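LPXTG cell wall surface protein (Streptococcus gordonii, PDB 7AVK) is a wall-anchored streptococcal adhesin whose tandem SHIRT domains, the tenth of which is described here, probably set how far its distal region projects from the cell. Local coordinates at residues H7-G12 / W56-Y61; T47-S52 / G77-T82; Y61-E66 / V73-T78. All blocks are in the same frame, centred on the assembly; numbering follows the deposited sequence.

Contact 1: residues H7-G12 / W56-Y61. With IS8 (isothiocyanate), chain C.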
loop_
_atom_site.group_PDB
_atom_site.type_symbol
_atom_site.label_atom_id
_atom_site.label_comp_id
_atom_site.label_asym_id
_atom_site.label_seq_id
_atom_site.Cartn_x
_atom_site.Cartn_y
_atom_site.Cartn_z
ATOM N N HIS A 7 -3.369 4.787 0.265
ATOM C CA HIS A 7 -2.782 3.489 0.035
ATOM C C HIS A 7 -3.880 2.487 -0.257
ATOM O O HIS A 7 -4.958 2.545 0.344
ATOM C CB HIS A 7 -1.972 3.026 1.255
ATOM C CG HIS A 7 -0.909 4.018 1.690
ATOM N ND1 HIS A 7 -1.180 5.155 2.413
ATOM C CD2 HIS A 7 0.434 4.027 1.498
ATOM C CE1 HIS A 7 -0.038 5.798 2.646
ATOM N NE2 HIS A 7 0.980 5.158 2.072
ATOM N N GLU A 8 -3.591 1.517 -1.120
ATOM C CA GLU A 8 -4.453 0.386 -1.385
ATOM C C GLU A 8 -3.578 -0.848 -1.445
ATOM O O GLU A 8 -2.480 -0.788 -2.003
ATOM C CB GLU A 8 -5.206 0.570 -2.717
ATOM C CG GLU A 8 -6.118 -0.642 -3.039
ATOM C CD GLU A 8 -6.962 -0.535 -4.246
ATOM O OE1 GLU A 8 -6.910 0.422 -5.042
ATOM O OE2 GLU A 8 -7.652 -1.547 -4.589
ATOM N N PHE A 9 -4.076 -1.980 -0.907
ATOM C CA PHE A 9 -3.407 -3.255 -1.061
ATOM C C PHE A 9 -4.161 -4.147 -2.041
ATOM O O PHE A 9 -5.384 -4.148 -2.052
ATOM C CB PHE A 9 -3.306 -4.005 0.277
ATOM C CG PHE A 9 -2.365 -3.410 1.308
ATOM C CD1 PHE A 9 -1.300 -2.590 1.007
ATOM C CD2 PHE A 9 -2.538 -3.781 2.638
ATOM C CE1 PHE A 9 -0.437 -2.143 2.001
ATOM C CE2 PHE A 9 -1.683 -3.380 3.617
ATOM C CZ PHE A 9 -0.629 -2.577 3.311
ATOM N N VAL A 10 -3.397 -4.927 -2.795
ATOM C CA VAL A 10 -3.909 -5.983 -3.660
ATOM C C VAL A 10 -3.132 -7.258 -3.392
ATOM O O VAL A 10 -1.987 -7.243 -2.929
ATOM C CB VAL A 10 -3.805 -5.608 -5.157
ATOM C CG1 VAL A 10 -4.671 -4.366 -5.454
ATOM C CG2 VAL A 10 -2.399 -5.424 -5.623
ATOM N N SER A 11 -3.779 -8.374 -3.710
ATOM C CA SER A 11 -3.103 -9.660 -3.764
ATOM C C SER A 11 -2.411 -9.835 -5.121
ATOM O O SER A 11 -3.033 -9.676 -6.178
ATOM C CB SER A 11 -4.102 -10.787 -3.600
ATOM O OG SER A 11 -3.436 -12.012 -3.853
ATOM N N GLY A 12 -1.137 -10.183 -5.083
ATOM C CA GLY A 12 -0.394 -10.555 -6.270
ATOM C C GLY A 12 -0.534 -12.006 -6.652
ATOM O O GLY A 12 0.103 -12.432 -7.619
ATOM N N TRP A 56 1.890 -14.447 3.816
ATOM C CA TRP A 56 1.712 -13.279 2.946
ATOM C C TRP A 56 2.967 -12.428 3.107
ATOM O O TRP A 56 3.338 -12.108 4.250
ATOM C CB TRP A 56 0.484 -12.486 3.337
ATOM C CG TRP A 56 -0.794 -13.131 2.937
ATOM C CD1 TRP A 56 -1.597 -13.885 3.722
ATOM C CD2 TRP A 56 -1.435 -13.038 1.653
ATOM N NE1 TRP A 56 -2.695 -14.245 3.013
ATOM C CE2 TRP A 56 -2.637 -13.749 1.742
ATOM C CE3 TRP A 56 -1.113 -12.413 0.442
ATOM C CZ2 TRP A 56 -3.519 -13.859 0.669
ATOM C CZ3 TRP A 56 -2.003 -12.478 -0.609
ATOM C CH2 TRP A 56 -3.189 -13.207 -0.497
ATOM N N SER A 57 3.593 -12.054 1.999
ATOM C CA SER A 57 4.821 -11.247 2.019
ATOM C C SER A 57 4.551 -9.964 1.250
ATOM O O SER A 57 4.033 -10.030 0.136
ATOM C CB SER A 57 5.978 -11.987 1.419
ATOM O OG SER A 57 6.226 -13.183 2.119
ATOM N N PHE A 58 4.938 -8.836 1.804
ATOM C CA PHE A 58 4.750 -7.557 1.120
ATOM C C PHE A 58 5.836 -7.462 0.068
ATOM O O PHE A 58 7.044 -7.516 0.389
ATOM C CB PHE A 58 4.872 -6.369 2.064
ATOM C CG PHE A 58 4.585 -5.070 1.362
ATOM C CD1 PHE A 58 3.342 -4.864 0.809
ATOM C CD2 PHE A 58 5.522 -4.056 1.257
ATOM C CE1 PHE A 58 3.043 -3.692 0.168
ATOM C CE2 PHE A 58 5.213 -2.875 0.605
ATOM C CZ PHE A 58 3.970 -2.694 0.057
ATOM N N LYS A 59 5.446 -7.328 -1.195
ATOM C CA LYS A 59 6.449 -7.168 -2.297
ATOM C C LYS A 59 7.012 -5.675 -2.420
ATOM O O LYS A 59 8.199 -5.280 -2.065
ATOM C CB LYS A 59 5.822 -7.639 -3.615
ATOM C CG LYS A 59 6.716 -7.587 -4.846
ATOM C CD LYS A 59 6.151 -8.385 -6.001
ATOM C CE LYS A 59 6.807 -8.071 -7.328
ATOM N NZ LYS A 59 6.510 -9.104 -8.350
ATOM N N SER A 60 6.098 -4.787 -2.766
ATOM C CA SER A 60 6.429 -3.369 -2.991
ATOM C C SER A 60 5.162 -2.614 -3.325
ATOM O O SER A 60 4.130 -3.210 -3.613
ATOM C CB SER A 60 7.394 -3.187 -4.194
ATOM O OG SER A 60 6.835 -3.803 -5.323
ATOM N N TYR A 61 5.288 -1.313 -3.282
ATOM C CA TYR A 61 4.351 -0.452 -3.941
ATOM C C TYR A 61 4.707 -0.309 -5.427
ATOM O O TYR A 61 5.859 -0.529 -5.854
ATOM C CB TYR A 61 4.328 0.936 -3.281
ATOM C CG TYR A 61 3.739 0.877 -1.870
ATOM C CD1 TYR A 61 2.360 0.788 -1.697
ATOM C CD2 TYR A 61 4.529 0.898 -0.751
ATOM C CE1 TYR A 61 1.785 0.739 -0.444
ATOM C CE2 TYR A 61 3.984 0.853 0.527
ATOM C CZ TYR A 61 2.607 0.786 0.678
ATOM O OH TYR A 61 2.015 0.713 1.921
HETATM S S IS8 C . 7.991 0.760 -2.672
HETATM C C IS8 C . 8.353 -0.177 -1.525
HETATM N N IS8 C . 8.466 -1.002 -0.549
#

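Contact 2: residues T47-S52 / G77-T82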
loop_
_atom_site.group_PDB
_atom_site.type_symbol
_atom_site.label_atom_id
_atom_site.label_comp_id
_atom_site.label_asym_id
_atom_site.label_seq_id
_atom_site.Cartn_x
_atom_site.Cartn_y
_atom_site.Cartn_z
ATOM N N THR A 47 5.838 -6.594 7.280
ATOM C CA THR A 47 5.920 -6.942 5.846
ATOM C C THR A 47 5.762 -8.439 5.635
ATOM O O THR A 47 5.891 -8.874 4.502
ATOM C CB THR A 47 7.195 -6.370 5.230
ATOM O OG1 THR A 47 8.270 -6.862 6.026
ATOM C CG2 THR A 47 7.173 -4.862 5.193
ATOM N N GLU A 48 5.452 -9.200 6.678
ATOM C CA GLU A 48 5.217 -10.648 6.573
ATOM C C GLU A 48 4.069 -10.983 7.526
ATOM O O GLU A 48 4.129 -10.512 8.677
ATOM C CB GLU A 48 6.493 -11.424 6.887
ATOM C CG GLU A 48 6.490 -12.863 6.428
ATOM C CD GLU A 48 7.808 -13.578 6.681
ATOM O OE1 GLU A 48 8.497 -13.216 7.653
ATOM O OE2 GLU A 48 8.153 -14.482 5.905
ATOM N N VAL A 49 3.057 -11.707 7.061
ATOM C CA VAL A 49 1.912 -12.123 7.898
ATOM C C VAL A 49 1.798 -13.630 7.739
ATOM O O VAL A 49 1.554 -14.096 6.623
ATOM C CB VAL A 49 0.595 -11.436 7.515
ATOM C CG1 VAL A 49 -0.598 -12.108 8.182
ATOM C CG2 VAL A 49 0.666 -9.961 7.849
ATOM N N LYS A 50 1.972 -14.375 8.823
ATOM C CA LYS A 50 1.866 -15.838 8.796
ATOM C C LYS A 50 0.416 -16.216 9.059
ATOM O O LYS A 50 -0.161 -15.627 9.978
ATOM C CB LYS A 50 2.772 -16.507 9.837
ATOM C CG LYS A 50 4.254 -16.497 9.504
ATOM C CD LYS A 50 4.691 -17.728 8.736
ATOM C CE LYS A 50 6.177 -17.834 8.457
ATOM N NZ LYS A 50 6.788 -16.575 7.969
ATOM N N THR A 51 -0.130 -17.164 8.309
ATOM C CA THR A 51 -1.521 -17.656 8.458
ATOM C C THR A 51 -1.438 -19.169 8.626
ATOM O O THR A 51 -0.336 -19.705 8.486
ATOM C CB THR A 51 -2.402 -17.263 7.258
ATOM O OG1 THR A 51 -2.020 -18.028 6.119
ATOM C CG2 THR A 51 -2.315 -15.789 6.932
ATOM N N SER A 52 -2.577 -19.802 8.904
ATOM C CA SER A 52 -2.598 -21.259 9.009
ATOM C C SER A 52 -2.235 -21.920 7.681
ATOM O O SER A 52 -1.690 -23.030 7.666
ATOM C CB SER A 52 -3.977 -21.733 9.486
ATOM O OG SER A 52 -4.952 -21.588 8.464
ATOM N N GLY A 77 -0.002 -1.323 -3.099
ATOM C CA GLY A 77 0.963 -2.254 -2.546
ATOM C C GLY A 77 0.505 -3.688 -2.780
ATOM O O GLY A 77 -0.629 -4.030 -2.495
ATOM N N THR A 78 1.411 -4.574 -3.252
ATOM C CA THR A 78 1.114 -5.932 -3.618
ATOM C C THR A 78 1.680 -6.868 -2.553
ATOM O O THR A 78 2.868 -6.724 -2.177
ATOM C CB THR A 78 1.743 -6.263 -4.967
ATOM O OG1 THR A 78 1.129 -5.435 -5.953
ATOM C CG2 THR A 78 1.552 -7.710 -5.340
ATOM N N TRP A 79 0.831 -7.804 -2.124
ATOM C CA TRP A 79 1.224 -8.869 -1.179
ATOM C C TRP A 79 1.242 -10.144 -2.003
ATOM O O TRP A 79 0.346 -10.340 -2.720
ATOM C CB TRP A 79 0.281 -8.911 0.011
ATOM C CG TRP A 79 0.398 -7.747 0.934
ATOM C CD1 TRP A 79 -0.107 -6.496 0.753
ATOM C CD2 TRP A 79 1.044 -7.749 2.218
ATOM N NE1 TRP A 79 0.181 -5.721 1.841
ATOM C CE2 TRP A 79 0.882 -6.459 2.756
ATOM C CE3 TRP A 79 1.724 -8.714 2.965
ATOM C CZ2 TRP A 79 1.398 -6.104 4.001
ATOM C CZ3 TRP A 79 2.226 -8.370 4.196
ATOM C CH2 TRP A 79 2.065 -7.081 4.701
ATOM N N GLU A 80 2.142 -11.056 -1.729
ATOM C CA GLU A 80 2.191 -12.371 -2.402
ATOM C C GLU A 80 1.915 -13.456 -1.367
ATOM O O GLU A 80 2.437 -13.388 -0.339
ATOM C CB GLU A 80 3.553 -12.603 -3.043
ATOM C CG GLU A 80 4.004 -11.511 -3.999
ATOM C CD GLU A 80 3.302 -11.470 -5.344
ATOM O OE1 GLU A 80 2.510 -12.377 -5.633
ATOM O OE2 GLU A 80 3.565 -10.526 -6.101
ATOM N N PHE A 81 1.194 -14.489 -1.700
ATOM C CA PHE A 81 0.894 -15.612 -0.811
ATOM C C PHE A 81 1.672 -16.852 -1.229
ATOM O O PHE A 81 1.726 -17.175 -2.423
ATOM C CB PHE A 81 -0.597 -15.960 -0.862
ATOM C CG PHE A 81 -0.999 -17.065 0.039
ATOM C CD1 PHE A 81 -1.052 -16.877 1.418
ATOM C CD2 PHE A 81 -1.336 -18.305 -0.491
ATOM C CE1 PHE A 81 -1.435 -17.905 2.261
ATOM C CE2 PHE A 81 -1.740 -19.339 0.356
ATOM C CZ PHE A 81 -1.777 -19.123 1.741
ATOM N N THR A 82 2.279 -17.527 -0.266
ATOM C CA THR A 82 2.924 -18.815 -0.491
ATOM C C THR A 82 2.373 -19.808 0.519
ATOM O O THR A 82 2.394 -19.541 1.719
ATOM C CB THR A 82 4.442 -18.693 -0.335
ATOM O OG1 THR A 82 4.748 -18.427 1.036
ATOM C CG2 THR A 82 4.993 -17.572 -1.188
#

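Contact 3: residues Y61-E66 / V73-T78. With IS8 (isothiocyanate), chain C.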
loop_
_atom_site.group_PDB
_atom_site.type_symbol
_atom_site.label_atom_id
_atom_site.label_comp_id
_atom_site.label_asym_id
_atom_site.label_seq_id
_atom_site.Cartn_x
_atom_site.Cartn_y
_atom_site.Cartn_z
ATOM N N TYR A 61 5.288 -1.313 -3.282
ATOM C CA TYR A 61 4.351 -0.452 -3.941
ATOM C C TYR A 61 4.707 -0.309 -5.427
ATOM O O TYR A 61 5.859 -0.529 -5.854
ATOM C CB TYR A 61 4.328 0.936 -3.281
ATOM C CG TYR A 61 3.739 0.877 -1.870
ATOM C CD1 TYR A 61 2.360 0.788 -1.697
ATOM C CD2 TYR A 61 4.529 0.898 -0.751
ATOM C CE1 TYR A 61 1.785 0.739 -0.444
ATOM C CE2 TYR A 61 3.984 0.853 0.527
ATOM C CZ TYR A 61 2.607 0.786 0.678
ATOM O OH TYR A 61 2.015 0.713 1.921
ATOM N N ASP A 62 3.702 0.120 -6.208
ATOM C CA ASP A 62 3.756 0.303 -7.672
ATOM C C ASP A 62 4.725 1.397 -8.077
ATOM O O ASP A 62 5.253 1.396 -9.167
ATOM C CB ASP A 62 2.326 0.651 -8.190
ATOM C CG ASP A 62 1.786 2.076 -7.757
ATOM O OD1 ASP A 62 1.810 2.466 -6.565
ATOM O OD2 ASP A 62 1.429 2.853 -8.697
ATOM N N LYS A 63 4.858 2.390 -7.219
ATOM C CA LYS A 63 5.742 3.536 -7.371
ATOM C C LYS A 63 6.500 3.696 -6.100
ATOM O O LYS A 63 6.003 3.418 -5.020
ATOM C CB LYS A 63 4.855 4.791 -7.589
ATOM C CG LYS A 63 4.008 4.799 -8.837
ATOM C CD LYS A 63 3.037 5.997 -8.871
ATOM C CE LYS A 63 1.969 5.946 -7.816
ATOM N NZ LYS A 63 0.662 6.113 -8.357
ATOM N N THR A 64 7.738 4.196 -6.205
ATOM C CA THR A 64 8.500 4.595 -5.037
ATOM C C THR A 64 8.209 6.031 -4.619
ATOM O O THR A 64 8.493 6.396 -3.472
ATOM C CB THR A 64 9.977 4.361 -5.285
ATOM O OG1 THR A 64 10.353 4.819 -6.584
ATOM C CG2 THR A 64 10.307 2.882 -5.110
ATOM N N SER A 65 7.685 6.867 -5.517
ATOM C CA SER A 65 7.276 8.195 -5.109
ATOM C C SER A 65 6.307 8.742 -6.127
ATOM O O SER A 65 6.160 8.203 -7.217
ATOM C CB SER A 65 8.436 9.152 -4.938
ATOM O OG SER A 65 8.961 9.528 -6.164
ATOM N N GLU A 66 5.662 9.854 -5.751
ATOM C CA GLU A 66 4.957 10.678 -6.724
ATOM C C GLU A 66 5.090 12.128 -6.290
ATOM O O GLU A 66 5.029 12.428 -5.099
ATOM C CB GLU A 66 3.469 10.325 -6.866
ATOM C CG GLU A 66 2.733 11.052 -7.955
ATOM C CD GLU A 66 1.407 10.451 -8.356
ATOM O OE1 GLU A 66 1.063 9.317 -7.989
ATOM O OE2 GLU A 66 0.652 11.150 -9.078
ATOM N N VAL A 73 -3.014 11.291 -4.773
ATOM C CA VAL A 73 -2.059 10.235 -5.126
ATOM C C VAL A 73 -2.634 8.937 -4.551
ATOM O O VAL A 73 -3.101 8.962 -3.413
ATOM C CB VAL A 73 -0.637 10.533 -4.540
ATOM C CG1 VAL A 73 0.307 9.318 -4.672
ATOM C CG2 VAL A 73 -0.117 11.759 -5.235
ATOM N N LYS A 74 -2.500 7.786 -5.287
ATOM C CA LYS A 74 -2.733 6.468 -4.720
ATOM C C LYS A 74 -1.501 5.603 -4.944
ATOM O O LYS A 74 -1.030 5.448 -6.077
ATOM C CB LYS A 74 -3.956 5.778 -5.330
ATOM C CG LYS A 74 -4.177 4.380 -4.754
ATOM C CD LYS A 74 -5.360 3.565 -5.322
ATOM C CE LYS A 74 -6.696 4.186 -4.971
ATOM N NZ LYS A 74 -7.796 3.305 -5.380
ATOM N N PHE A 75 -1.023 4.992 -3.865
ATOM C CA PHE A 75 0.022 3.976 -3.936
ATOM C C PHE A 75 -0.630 2.609 -3.732
ATOM O O PHE A 75 -1.356 2.405 -2.765
ATOM C CB PHE A 75 1.044 4.219 -2.814
ATOM C CG PHE A 75 1.815 5.484 -2.997
ATOM C CD1 PHE A 75 2.808 5.564 -3.978
ATOM C CD2 PHE A 75 1.607 6.578 -2.166
ATOM C CE1 PHE A 75 3.570 6.739 -4.169
ATOM C CE2 PHE A 75 2.396 7.749 -2.328
ATOM C CZ PHE A 75 3.341 7.816 -3.343
ATOM N N VAL A 76 -0.333 1.684 -4.655
ATOM C CA VAL A 76 -0.891 0.321 -4.633
ATOM C C VAL A 76 0.222 -0.623 -4.209
ATOM O O VAL A 76 1.276 -0.701 -4.864
ATOM C CB VAL A 76 -1.447 -0.054 -6.002
ATOM C CG1 VAL A 76 -1.936 -1.506 -5.972
ATOM C CG2 VAL A 76 -2.583 0.899 -6.397
ATOM N N GLY A 77 -0.002 -1.323 -3.099
ATOM C CA GLY A 77 0.963 -2.254 -2.546
ATOM C C GLY A 77 0.505 -3.688 -2.780
ATOM O O GLY A 77 -0.629 -4.030 -2.495
ATOM N N THR A 78 1.411 -4.574 -3.252
ATOM C CA THR A 78 1.114 -5.932 -3.618
ATOM C C THR A 78 1.680 -6.868 -2.553
ATOM O O THR A 78 2.868 -6.724 -2.177
ATOM C CB THR A 78 1.743 -6.263 -4.967
ATOM O OG1 THR A 78 1.129 -5.435 -5.953
ATOM C CG2 THR A 78 1.552 -7.710 -5.340
HETATM S S IS8 C . 7.991 0.760 -2.672
HETATM C C IS8 C . 8.353 -0.177 -1.525
HETATM N N IS8 C . 8.466 -1.002 -0.549
HETATM O O HOH W 1 -1.271 8.390 -7.908
#

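Contact 1: residues H7-G12 / W56-Y61
An aromatic cluster on one face of the sheet joins strands 3-11 and 55-61, with His7 and Phe9 meeting Tyr61 and Phe58. Tyr61 reaches across with its hydroxyl end: OH lies 3.7 Å from His7 CD2 and, at the Phe9 ring edge near its plane, 3.8 Å from Phe9 CE1. The His7 and Tyr61 ring planes are inclined at 59°. Both polar ends are fixed on one residue, Tyr61 OH on Thr42 O and His7 NE2 on Thr42 N. Strand 73-82 runs between the two strands, so the side chains must span 9.4 Å between axes, and its Trp79 packs edge-to-face with Phe9. Phe9 CE1 meets Phe58 CE1 at 4.2 Å; with CG of Phe58 anti to its backbone N (chi1 -176°), the ring leans forward along its strand, toward Tyr61, and sets CZ over one face of the Tyr61 ring, toward its rim. The bound isothiocyanate, hydrogen-bonded to Gln43 OE1, lies beside this pair, its S in plane at the Tyr61 ring edge and 3.5 Å from Tyr61 N. Farther along, Ser11 OG, hydrogen-bonded to Lys16 O and Thr13 N, sits in plane at the edge of the Trp56 indole, 3.6 Å from Trp56 CH2.

Contact 2: residues T47-S52 / G77-T82
On one face of the five-stranded sheet, Trp79 and Phe81 of central strand 73-82 reach past strand 55-61 to outermost strand 48-50 and its flanks. Trp79 makes the larger contact through the far corner of its indole. CG lies anti to the carbonyl carbon (chi1 -70°), and the benzo ring carries CZ3 to 3.7 Å from Thr47 O and CH2 to 4.0 Å from Thr47 CA, so the ring packs on main chain, while the Thr47 side chain is directed away. Val49, which does point toward strand 73-82, adds a methyl: its CG2 is 4.3 Å from Trp79 CZ3. Val49 and Trp79 both touch Val22 of helix 20-23 and the neighbouring Leu25, which cover this part of the face.

Two residues further on, Thr51 meets Phe81. Its OG1 comes to the ring edge, in plane, 3.9 Å from Phe81 CE1. The same oxygen accepts a hydrogen bond from Glu53 N, an ST turn that holds it in place as the chain leaves the strand. The Phe81 ring also meets Trp56 and forms a cation-pi contact with Lys16. On the other face of strand 48-50, beside Thr55, Lys50 NZ and Glu48 OE2 form a salt bridge of 3.2 Å. A mixed sheet with its first and last strands parallel in the interior, and a short helix and aromatic side chains against one face, is consistent with the ubiquitin-like clan to which SHIRT domains belong.

Contact 3: residues Y61-E66 / V73-T78
A carboxylate stands in for a backbone carbonyl where Asp62 meets Val76. Asp62 N donates to Val76 O (2.9 Å), as in an antiparallel hydrogen-bonded pair, but the return bond from Val76 N goes to Asp62 OD1, at 3.0 Å and nearly straight (168° at the hydrogen). CG of Asp62 is tucked between the backbone N and the carbonyl carbon (chi1 69°), which folds the side chain back over strand 73-82; the N-H then meets OD1 from above the carboxylate plane. One residue earlier, Tyr61 and Gly77 form a non-hydrogen-bonded antiparallel pair. Gly77 brings no side chain to this face, and the Tyr61 ring lies beside its backbone, with CD1 3.5 Å from Gly77 CA.

Here strand 55-61 parts from its neighbour 73-82 in the mixed sheet and the chain loops out towards strand 66-67. Phe75 packs against the loop: Ser65 C and Glu66 N lie in plane at its ring edge, and Val73 CG1 of its own strand sits over a face. The Lys63 and Phe75 side chains cross at about a right angle, with Lys63 CE 3.9 Å from Phe75 CD1. Bends at chi3 and chi4 then turn NZ to Lys74 O (2.9 Å), and a water accepts from both Lys63 NZ and Lys74 N. In the conformers described, NZ also lies between Asp62 OD2 and Glu66 OE1 in a salt-bridge network, though its hydrogen bond to Glu66 OE1 is weak. Glu66 and Val73 slide past each other in opposite directions, with Glu66 CD 3.7 Å from Val73 CG2. Thr64 CG2 lies 4.0 Å from S of the isothiocyanate, whose pocket it lines with Gln43, Phe58, Ser60 and Tyr61.

All three contacts reach one five-stranded mixed sheet of the SHIRT domain; contact 3 also takes in the loop that leads to strand 66-67 of a second, two-stranded sheet. Strand 73-82 supplies a segment to contacts 2 and 3 and runs between the two strands of contact 1. Along the chain, contacts 1 and 2 interlock, their segments alternating, whereas contact 3 opens where contact 1 ends, at shared Tyr61. The centre of contact 1 lies about 8 Å from that of contact 2 and about 10 Å from that of contact 3; contacts 2 and 3 are about 18 Å apart. They are thus spread along strand 73-82 within a single domain, probably one spacer repeat.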